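Local structure of Tni2 (Pseudomonas fluorescens, 6B12) at residues I57-R62 against S120-M125; I2-R7 against R38-E43; H64-W69 against S109-F114. The protein is probably the immunity protein that neutralises a cognate toxin, Tne2, of a type VI secretion system by binding to it. All coordinates share one frame; numbering follows the deposited sequence.

Interaction 1 of 3, residues I57-R62 against S120-M125; sequences IVVPDR and SIFTCM
Val59 fills the tightest part of this contact with both of its methyl groups. CG1 stands anti to the backbone N (chi1 180°) and drops onto the backbone of Ser120, with Val59 CG1 only 3.4 Å from Ser120 O. Its other methyl leans obliquely on the ring of Phe122, two residues further on, Val59 CG2 lying 3.8 Å from Phe122 CD1. The phenylalanine CG sits between its own backbone N and carbonyl carbon (chi1 67°), which places CD1 beside that methyl. Ile57 completes the apolar patch by meeting the stem of the same side chain, Ile57 CD1 being 4.0 Å from Phe122 CB. No hydrogen bond crosses here, so this is not strand pairing: strand 54-58, at the margin of one antiparallel sheet, packs against strand 121-128 of a second sheet, as in a two-layered beta arrangement. From Val59 to Arg62 the chain makes the type I turn of the hairpin leading to strand 64-70, closed by Arg62 N to Val59 O at 2.8 Å. Past Val59, from Pro60 to Arg62, the packing thins and the residues are partly exposed. Pro60 reaches across with its CD alone, Pro60 CD being 3.9 Å from Ile121 O. Asp61 approaches with one carboxylate oxygen, Asp61 OD2 lying 3.6 Å from Ser120 CA, but its polar bonds go to His64 and to the backbone of Gln63 within its own hairpin. Ser120 likewise turns its hydroxyl elsewhere, OG being hydrogen-bonded to Ser118 and Asp140.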
loop_
_atom_site.group_PDB
_atom_site.type_symbol
_atom_site.label_atom_id
_atom_site.label_comp_id
_atom_site.label_asym_id
_atom_site.label_seq_id
_atom_site.Cartn_x
_atom_site.Cartn_y
_atom_site.Cartn_z
ATOM N N ILE C 57 3.117 1.464 11.921
ATOM C CA ILE C 57 2.891 0.083 12.334
ATOM C C ILE C 57 3.837 -0.231 13.480
ATOM O O ILE C 57 4.888 0.394 13.643
ATOM C CB ILE C 57 3.094 -0.948 11.193
ATOM C CG1 ILE C 57 4.500 -0.813 10.600
ATOM C CG2 ILE C 57 2.005 -0.787 10.113
ATOM C CD1 ILE C 57 4.979 -2.058 9.863
ATOM N N VAL C 58 3.439 -1.176 14.305
ATOM C CA VAL C 58 4.358 -1.743 15.284
ATOM C C VAL C 58 5.049 -2.932 14.626
ATOM O O VAL C 58 4.386 -3.845 14.128
ATOM C CB VAL C 58 3.621 -2.157 16.564
ATOM C CG1 VAL C 58 4.578 -2.875 17.505
ATOM C CG2 VAL C 58 2.989 -0.911 17.256
ATOM N N VAL C 59 6.375 -2.899 14.579
ATOM C CA VAL C 59 7.129 -4.030 14.027
ATOM C C VAL C 59 6.854 -5.252 14.894
ATOM O O VAL C 59 6.645 -5.103 16.112
ATOM C CB VAL C 59 8.627 -3.678 13.990
ATOM C CG1 VAL C 59 9.484 -4.819 13.425
ATOM C CG2 VAL C 59 8.836 -2.362 13.176
ATOM N N PRO C 60 6.766 -6.471 14.344
ATOM C CA PRO C 60 6.326 -7.600 15.182
ATOM C C PRO C 60 7.253 -7.926 16.346
ATOM O O PRO C 60 6.808 -8.638 17.260
ATOM C CB PRO C 60 6.220 -8.759 14.182
ATOM C CG PRO C 60 5.882 -8.042 12.878
ATOM C CD PRO C 60 6.770 -6.830 12.922
ATOM N N ASP C 61 8.461 -7.356 16.407
ATOM C CA ASP C 61 9.295 -7.531 17.591
ATOM C C ASP C 61 8.797 -6.717 18.789
ATOM O O ASP C 61 9.352 -6.864 19.878
ATOM C CB ASP C 61 10.774 -7.206 17.270
ATOM C CG ASP C 61 11.019 -5.744 16.890
ATOM O OD1 ASP C 61 10.147 -4.883 17.095
ATOM O OD2 ASP C 61 12.114 -5.465 16.364
ATOM N N ARG C 62 7.760 -5.896 18.591
ATOM C CA ARG C 62 7.141 -5.068 19.635
ATOM C C ARG C 62 8.141 -4.147 20.314
ATOM O O ARG C 62 7.946 -3.743 21.467
ATOM C CB ARG C 62 6.413 -5.908 20.687
ATOM C CG ARG C 62 5.453 -6.923 20.129
ATOM C CD ARG C 62 4.355 -6.296 19.354
ATOM N NE ARG C 62 3.537 -5.392 20.169
ATOM C CZ ARG C 62 2.469 -4.758 19.698
ATOM N NH1 ARG C 62 2.098 -4.955 18.435
ATOM N NH2 ARG C 62 1.778 -3.924 20.477
ATOM N N SER C 120 11.689 -9.048 13.811
ATOM C CA SER C 120 12.256 -7.722 13.610
ATOM C C SER C 120 12.077 -7.211 12.178
ATOM O O SER C 120 12.318 -6.029 11.937
ATOM C CB SER C 120 13.747 -7.719 13.940
ATOM O OG SER C 120 14.467 -8.527 13.006
ATOM N N ILE C 121 11.627 -8.052 11.250
ATOM C CA ILE C 121 11.509 -7.667 9.837
ATOM C C ILE C 121 10.106 -7.155 9.567
ATOM O O ILE C 121 9.122 -7.807 9.928
ATOM C CB ILE C 121 11.829 -8.854 8.911
ATOM C CG1 ILE C 121 13.274 -9.317 9.124
ATOM C CG2 ILE C 121 11.639 -8.449 7.440
ATOM C CD1 ILE C 121 13.623 -10.668 8.437
ATOM N N PHE C 122 10.012 -6.003 8.886
ATOM C CA PHE C 122 8.745 -5.519 8.357
ATOM C C PHE C 122 8.927 -5.239 6.869
ATOM O O PHE C 122 10.046 -5.254 6.340
ATOM C CB PHE C 122 8.253 -4.269 9.107
ATOM C CG PHE C 122 9.128 -3.063 8.903
ATOM C CD1 PHE C 122 10.262 -2.863 9.681
ATOM C CD2 PHE C 122 8.794 -2.114 7.937
ATOM C CE1 PHE C 122 11.064 -1.749 9.499
ATOM C CE2 PHE C 122 9.605 -0.985 7.725
ATOM C CZ PHE C 122 10.724 -0.787 8.503
ATOM N N THR C 123 7.812 -5.009 6.186
ATOM C CA THR C 123 7.820 -4.803 4.739
ATOM C C THR C 123 7.187 -3.466 4.401
ATOM O O THR C 123 6.098 -3.152 4.881
ATOM C CB THR C 123 7.041 -5.913 4.028
ATOM O OG1 THR C 123 7.625 -7.190 4.317
ATOM C CG2 THR C 123 7.070 -5.692 2.512
ATOM N N CYS C 124 7.836 -2.697 3.523
ATOM C CA CYS C 124 7.231 -1.469 3.032
ATOM C C CYS C 124 7.303 -1.492 1.514
ATOM O O CYS C 124 8.309 -1.936 0.930
ATOM C CB CYS C 124 7.930 -0.242 3.612
ATOM S SG CYS C 124 7.038 1.322 3.376
HETATM N N MSE C 125 6.207 -1.077 0.893
HETATM C CA MSE C 125 6.080 -1.124 -0.559
HETATM C C MSE C 125 6.645 0.173 -1.119
HETATM O O MSE C 125 6.292 1.251 -0.663
HETATM C CB MSE C 125 4.613 -1.336 -0.951
HETATM C CG MSE C 125 3.982 -2.554 -0.300
HETATM SE SE MSE C 125 4.955 -4.221 -0.673
HETATM C CE MSE C 125 4.801 -4.053 -2.572
#

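Interaction 2 of 3, residues I2-R7 against R38-E43; sequences ISDFER and RWRWQE
Ile2 is the bump on the apolar face, and it fills the hollow between the stem of Trp39, at CB and CD1, and the rim of the Trp41 indole. Ile2 CG2, anti to the backbone N, presses obliquely on Trp39, 3.9 Å from Trp39 CB. Ile2 CG1 comes in at the edge of the other indole, 3.8 Å from Trp41 CE3. At Asp4 the chain turns a corner, and Phe5 sets its ring edge against Trp39 CB. The antiparallel pairs Ser3-Arg40 and Glu6-Arg38 are both hydrogen-bonded but differ in register by one residue, a beta bulge. Arg40 N to Ser3 O is 2.7 Å at 173°. On the other face Glu6 and Arg38 lie side by side, Arg38 NH2 meeting Glu6 OE1 at 2.8 Å within the guanidinium plane. Arg40 NE to Asp4 OD2, at 3.4 Å, is a weak bond, supplemented by a water joining Asp4 OD2 to Arg40 NH2. Ile2, Phe5 and Trp39 are buried, Trp41 lies at the partly exposed margin, and charges and water lie on the other face, suggesting that the backbone bonds and the Glu6-Arg38 pair are the firmer polar links, while the Asp4-Arg40 pair is probably looser.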
loop_
_atom_site.group_PDB
_atom_site.type_symbol
_atom_site.label_atom_id
_atom_site.label_comp_id
_atom_site.label_asym_id
_atom_site.label_seq_id
_atom_site.Cartn_x
_atom_site.Cartn_y
_atom_site.Cartn_z
ATOM N N ILE C 2 6.330 -2.449 23.435
ATOM C CA ILE C 2 5.339 -1.486 22.975
ATOM C C ILE C 2 3.941 -1.999 23.286
ATOM O O ILE C 2 3.585 -3.116 22.896
ATOM C CB ILE C 2 5.490 -1.243 21.467
ATOM C CG1 ILE C 2 6.844 -0.588 21.191
ATOM C CG2 ILE C 2 4.287 -0.399 20.949
ATOM C CD1 ILE C 2 7.221 -0.570 19.669
ATOM N N SER C 3 3.151 -1.190 23.995
ATOM C CA SER C 3 1.794 -1.548 24.375
ATOM C C SER C 3 0.850 -0.400 24.030
ATOM O O SER C 3 1.275 0.742 23.863
ATOM C CB SER C 3 1.683 -1.822 25.889
ATOM O OG SER C 3 2.614 -2.824 26.310
ATOM N N ASP C 4 -0.449 -0.709 23.979
ATOM C CA ASP C 4 -1.490 0.319 23.851
ATOM C C ASP C 4 -1.230 1.263 22.673
ATOM O O ASP C 4 -1.306 2.488 22.786
ATOM C CB ASP C 4 -1.623 1.110 25.155
ATOM C CG ASP C 4 -1.881 0.218 26.339
ATOM O OD1 ASP C 4 -2.754 -0.665 26.222
ATOM O OD2 ASP C 4 -1.187 0.381 27.364
ATOM N N PHE C 5 -0.919 0.673 21.530
ATOM C CA PHE C 5 -0.586 1.431 20.321
ATOM C C PHE C 5 -1.863 1.927 19.651
ATOM O O PHE C 5 -2.708 1.126 19.232
ATOM C CB PHE C 5 0.202 0.538 19.381
ATOM C CG PHE C 5 0.360 1.093 17.994
ATOM C CD1 PHE C 5 1.197 2.162 17.769
ATOM C CD2 PHE C 5 -0.265 0.485 16.920
ATOM C CE1 PHE C 5 1.377 2.672 16.465
ATOM C CE2 PHE C 5 -0.100 0.978 15.616
ATOM C CZ PHE C 5 0.732 2.066 15.400
ATOM N N GLU C 6 -2.004 3.243 19.553
ATOM C CA GLU C 6 -3.223 3.864 19.048
ATOM C C GLU C 6 -2.854 4.874 17.978
ATOM O O GLU C 6 -1.851 5.581 18.097
ATOM C CB GLU C 6 -4.033 4.542 20.189
ATOM C CG GLU C 6 -4.673 3.493 21.055
ATOM C CD GLU C 6 -5.542 4.035 22.207
ATOM O OE1 GLU C 6 -5.331 5.172 22.666
ATOM O OE2 GLU C 6 -6.412 3.278 22.655
ATOM N N ARG C 7 -3.655 4.918 16.921
ATOM C CA ARG C 7 -3.476 5.885 15.850
ATOM C C ARG C 7 -4.678 6.815 15.861
ATOM O O ARG C 7 -5.815 6.351 15.898
ATOM C CB ARG C 7 -3.348 5.172 14.509
ATOM C CG ARG C 7 -1.984 4.545 14.311
ATOM C CD ARG C 7 -2.081 3.458 13.275
ATOM N NE ARG C 7 -2.768 2.289 13.815
ATOM C CZ ARG C 7 -3.456 1.412 13.091
ATOM N NH1 ARG C 7 -3.578 1.571 11.784
ATOM N NH2 ARG C 7 -4.017 0.349 13.674
ATOM N N ARG C 38 0.474 6.873 19.079
ATOM C CA ARG C 38 0.791 6.958 20.494
ATOM C C ARG C 38 0.908 5.546 21.045
ATOM O O ARG C 38 0.208 4.636 20.589
ATOM C CB ARG C 38 -0.324 7.764 21.205
ATOM C CG ARG C 38 -0.394 7.737 22.691
ATOM C CD ARG C 38 -1.607 8.589 23.132
ATOM N NE ARG C 38 -2.903 7.957 22.850
ATOM C CZ ARG C 38 -4.040 8.617 22.638
ATOM N NH1 ARG C 38 -4.066 9.948 22.643
ATOM N NH2 ARG C 38 -5.162 7.944 22.401
ATOM N N TRP C 39 1.803 5.350 22.017
ATOM C CA TRP C 39 1.961 4.015 22.600
ATOM C C TRP C 39 2.589 4.124 23.979
ATOM O O TRP C 39 3.122 5.166 24.364
ATOM C CB TRP C 39 2.819 3.094 21.706
ATOM C CG TRP C 39 4.279 3.557 21.550
ATOM C CD1 TRP C 39 5.363 3.102 22.255
ATOM C CD2 TRP C 39 4.783 4.543 20.631
ATOM N NE1 TRP C 39 6.511 3.745 21.835
ATOM C CE2 TRP C 39 6.179 4.645 20.848
ATOM C CE3 TRP C 39 4.180 5.372 19.666
ATOM C CZ2 TRP C 39 6.986 5.521 20.131
ATOM C CZ3 TRP C 39 4.987 6.250 18.954
ATOM C CH2 TRP C 39 6.373 6.315 19.189
ATOM N N ARG C 40 2.522 3.012 24.733
ATOM C CA ARG C 40 3.183 2.932 26.025
ATOM C C ARG C 40 4.484 2.140 25.918
ATOM O O ARG C 40 4.535 1.101 25.257
ATOM C CB ARG C 40 2.284 2.270 27.074
ATOM C CG ARG C 40 2.946 2.241 28.429
ATOM C CD ARG C 40 2.025 1.724 29.534
ATOM N NE ARG C 40 1.595 0.347 29.319
ATOM C CZ ARG C 40 2.294 -0.733 29.679
ATOM N NH1 ARG C 40 3.489 -0.631 30.269
ATOM N NH2 ARG C 40 1.794 -1.935 29.434
ATOM N N TRP C 41 5.527 2.655 26.563
ATOM C CA TRP C 41 6.780 1.944 26.797
ATOM C C TRP C 41 7.083 2.087 28.272
ATOM O O TRP C 41 7.265 3.213 28.763
ATOM C CB TRP C 41 7.931 2.517 25.952
ATOM C CG TRP C 41 9.226 1.789 26.112
ATOM C CD1 TRP C 41 10.232 2.049 27.010
ATOM C CD2 TRP C 41 9.662 0.691 25.319
ATOM N NE1 TRP C 41 11.266 1.146 26.826
ATOM C CE2 TRP C 41 10.937 0.309 25.788
ATOM C CE3 TRP C 41 9.087 -0.011 24.244
ATOM C CZ2 TRP C 41 11.656 -0.747 25.225
ATOM C CZ3 TRP C 41 9.804 -1.056 23.674
ATOM C CH2 TRP C 41 11.078 -1.414 24.171
ATOM N N GLN C 42 7.095 0.958 28.986
ATOM C CA GLN C 42 7.271 0.987 30.434
ATOM C C GLN C 42 6.269 1.954 31.062
ATOM O O GLN C 42 5.061 1.756 30.913
ATOM C CB GLN C 42 8.711 1.342 30.787
ATOM C CG GLN C 42 9.684 0.251 30.342
ATOM C CD GLN C 42 11.103 0.565 30.721
ATOM O OE1 GLN C 42 11.666 1.574 30.290
ATOM N NE2 GLN C 42 11.694 -0.295 31.534
ATOM N N GLU C 43 6.732 3.006 31.740
ATOM C CA GLU C 43 5.810 3.887 32.461
ATOM C C GLU C 43 5.557 5.205 31.748
ATOM O O GLU C 43 5.126 6.172 32.386
ATOM C CB GLU C 43 6.321 4.144 33.875
ATOM C CG GLU C 43 6.363 2.868 34.700
ATOM C CD GLU C 43 4.964 2.387 35.071
ATOM O OE1 GLU C 43 4.236 3.165 35.722
ATOM O OE2 GLU C 43 4.578 1.255 34.695
HETATM O O HOH W 1 4.459 -1.364 27.380
HETATM O O HOH W 2 -2.341 4.803 23.976
HETATM O O HOH W 3 -0.918 -1.793 28.782
#

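Interaction 3 of 3, residues H64-W69 against S109-F114; sequences HLAILW and SWFEQF
Phe111 reaches from strand 102-112 across to Ala66 and Leu68, and its ring makes most of the contact. From CB the side chain sets out toward 64-69, with CG anti to the carbonyl carbon (chi1 -63°); CB and CG themselves stay more than 4.2 Å from that strand. Phe111 CD1 passes the neighbouring strand of its own sheet, 3.4 Å from Thr123 O. One atom further, CE1 packs on a methyl group, lying 3.7 Å from Ala66 CB. At the tip, CZ rests against the backbone, 3.7 Å from Ala66 O, and here Leu68 N comes to the ring edge, near its plane. CE2, on the far side of the tip, meets Leu68 CB at 4.1 Å. Leu68 answers with its CG anti to the backbone N (chi1 -175°), and Leu68 CD2 lies 3.7 Å from Ser109 O. The axes of the two strand segments run nearly antiparallel at 159° but come no closer than 8.6 Å, too far for backbone pairing; the layers interlock through side chains. Ser109 takes part through its backbone only, and Trp110 points its CB away from 64-69. The other protein chain packs on Leu68 and Trp110, and its backbone hydrogen-bonds to Glu112. Leu55 and Ile57 of strand 54-58, Leu80 of strand 78-84 and Cys124 of strand 121-128 also pack on Phe111, buried between the two sheets.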
loop_
_atom_site.group_PDB
_atom_site.type_symbol
_atom_site.label_atom_id
_atom_site.label_comp_id
_atom_site.label_asym_id
_atom_site.label_seq_id
_atom_site.Cartn_x
_atom_site.Cartn_y
_atom_site.Cartn_z
ATOM N N HIS C 64 10.057 -1.798 18.005
ATOM C CA HIS C 64 10.256 -0.742 17.031
ATOM C C HIS C 64 8.921 -0.395 16.412
ATOM O O HIS C 64 8.006 -1.225 16.332
ATOM C CB HIS C 64 11.236 -1.181 15.929
ATOM C CG HIS C 64 12.589 -1.526 16.443
ATOM N ND1 HIS C 64 12.965 -2.816 16.752
ATOM C CD2 HIS C 64 13.662 -0.742 16.702
ATOM C CE1 HIS C 64 14.219 -2.814 17.162
ATOM N NE2 HIS C 64 14.663 -1.571 17.155
ATOM N N LEU C 65 8.832 0.839 15.933
ATOM C CA LEU C 65 7.737 1.252 15.077
ATOM C C LEU C 65 8.316 1.636 13.722
ATOM O O LEU C 65 9.430 2.165 13.638
ATOM C CB LEU C 65 6.983 2.441 15.674
ATOM C CG LEU C 65 6.358 2.077 17.044
ATOM C CD1 LEU C 65 7.234 2.664 18.144
ATOM C CD2 LEU C 65 4.942 2.589 17.126
ATOM N N ALA C 66 7.587 1.332 12.667
ATOM C CA ALA C 66 7.923 1.860 11.352
ATOM C C ALA C 66 6.925 2.967 11.061
ATOM O O ALA C 66 5.714 2.756 11.173
ATOM C CB ALA C 66 7.868 0.780 10.279
ATOM N N ILE C 67 7.434 4.136 10.683
ATOM C CA ILE C 67 6.614 5.327 10.540
ATOM C C ILE C 67 6.851 5.867 9.145
ATOM O O ILE C 67 7.968 6.283 8.841
ATOM C CB ILE C 67 6.986 6.411 11.569
ATOM C CG1 ILE C 67 6.991 5.883 13.015
ATOM C CG2 ILE C 67 6.052 7.601 11.386
ATOM C CD1 ILE C 67 5.666 5.521 13.496
ATOM N N LEU C 68 5.807 5.910 8.323
ATOM C CA LEU C 68 5.886 6.558 7.013
ATOM C C LEU C 68 5.320 7.963 7.176
ATOM O O LEU C 68 4.123 8.132 7.425
ATOM C CB LEU C 68 5.119 5.751 5.980
ATOM C CG LEU C 68 5.236 6.282 4.560
ATOM C CD1 LEU C 68 6.698 6.344 4.090
ATOM C CD2 LEU C 68 4.404 5.373 3.684
ATOM N N TRP C 69 6.187 8.962 7.018
ATOM C CA TRP C 69 5.960 10.332 7.459
ATOM C C TRP C 69 5.700 11.213 6.244
ATOM O O TRP C 69 6.577 11.333 5.386
ATOM C CB TRP C 69 7.214 10.788 8.196
ATOM C CG TRP C 69 7.195 12.074 8.953
ATOM C CD1 TRP C 69 7.696 13.292 8.539
ATOM C CD2 TRP C 69 6.782 12.246 10.303
ATOM N NE1 TRP C 69 7.583 14.208 9.561
ATOM C CE2 TRP C 69 7.039 13.582 10.655
ATOM C CE3 TRP C 69 6.231 11.380 11.266
ATOM C CZ2 TRP C 69 6.726 14.086 11.912
ATOM C CZ3 TRP C 69 5.920 11.891 12.512
ATOM C CH2 TRP C 69 6.177 13.220 12.820
ATOM N N SER C 109 5.346 3.722 0.181
ATOM C CA SER C 109 3.941 3.966 -0.100
ATOM C C SER C 109 2.982 3.328 0.887
ATOM O O SER C 109 1.995 3.964 1.227
ATOM C CB SER C 109 3.594 3.514 -1.518
ATOM O OG SER C 109 4.389 4.262 -2.423
ATOM N N TRP C 110 3.240 2.105 1.364
ATOM C CA TRP C 110 2.364 1.491 2.366
ATOM C C TRP C 110 3.061 0.245 2.895
ATOM O O TRP C 110 4.083 -0.183 2.356
ATOM C CB TRP C 110 0.978 1.153 1.800
ATOM C CG TRP C 110 0.875 0.007 0.787
ATOM C CD1 TRP C 110 0.757 -1.327 1.059
ATOM C CD2 TRP C 110 0.832 0.126 -0.641
ATOM N NE1 TRP C 110 0.667 -2.050 -0.105
ATOM C CE2 TRP C 110 0.695 -1.177 -1.166
ATOM C CE3 TRP C 110 0.891 1.205 -1.524
ATOM C CZ2 TRP C 110 0.642 -1.426 -2.531
ATOM C CZ3 TRP C 110 0.820 0.956 -2.885
ATOM C CH2 TRP C 110 0.704 -0.346 -3.374
ATOM N N PHE C 111 2.492 -0.344 3.949
ATOM C CA PHE C 111 3.093 -1.504 4.607
ATOM C C PHE C 111 2.307 -2.766 4.282
ATOM O O PHE C 111 1.093 -2.721 4.077
ATOM C CB PHE C 111 3.115 -1.339 6.138
ATOM C CG PHE C 111 3.948 -0.194 6.620
ATOM C CD1 PHE C 111 5.334 -0.274 6.621
ATOM C CD2 PHE C 111 3.343 0.982 7.067
ATOM C CE1 PHE C 111 6.110 0.793 7.060
ATOM C CE2 PHE C 111 4.108 2.042 7.510
ATOM C CZ PHE C 111 5.489 1.957 7.522
ATOM N N GLU C 112 3.007 -3.900 4.252
ATOM C CA GLU C 112 2.361 -5.208 4.218
ATOM C C GLU C 112 3.085 -6.119 5.186
ATOM O O GLU C 112 4.207 -5.840 5.603
ATOM C CB GLU C 112 2.379 -5.849 2.825
ATOM C CG GLU C 112 1.654 -5.058 1.756
ATOM C CD GLU C 112 0.133 -5.141 1.861
ATOM O OE1 GLU C 112 -0.404 -5.918 2.690
ATOM O OE2 GLU C 112 -0.514 -4.400 1.103
ATOM N N GLN C 113 2.443 -7.228 5.535
ATOM C CA GLN C 113 3.049 -8.203 6.427
ATOM C C GLN C 113 3.120 -9.542 5.710
ATOM O O GLN C 113 2.098 -10.048 5.234
ATOM C CB GLN C 113 2.255 -8.320 7.733
ATOM C CG GLN C 113 3.126 -8.734 8.901
ATOM C CD GLN C 113 2.354 -8.927 10.188
ATOM O OE1 GLN C 113 1.262 -8.375 10.367
ATOM N NE2 GLN C 113 2.917 -9.726 11.097
ATOM N N PHE C 114 4.320 -10.100 5.624
ATOM C CA PHE C 114 4.555 -11.429 5.084
ATOM C C PHE C 114 5.190 -12.316 6.151
ATOM O O PHE C 114 5.706 -11.816 7.153
ATOM C CB PHE C 114 5.473 -11.363 3.851
ATOM C CG PHE C 114 4.858 -10.648 2.680
ATOM C CD1 PHE C 114 4.047 -11.323 1.793
ATOM C CD2 PHE C 114 5.092 -9.298 2.481
ATOM C CE1 PHE C 114 3.468 -10.656 0.704
ATOM C CE2 PHE C 114 4.508 -8.607 1.404
ATOM C CZ PHE C 114 3.702 -9.303 0.513
#

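Overall arrangement
Interactions 1 and 3 join the same two sheets: strands 54-58 and 64-70 are neighbours in one, 121-128 and 102-112 in the other. Their centres are about 6 Å apart, and interaction 3 is nested within the loop closed by interaction 1. Both lack cross-segment hydrogen bonds, but interaction 3 lies near the middle of the chain and is almost wholly buried, whereas interaction 1 runs out onto a partly exposed turn. Interaction 2, whose centre lies about 15 Å from that of interaction 1 and about 17 Å from that of interaction 3, is instead true strand pairing, with salt bridges and water on its outer face. Its inner face touches the other contacts through Val58 and Leu65.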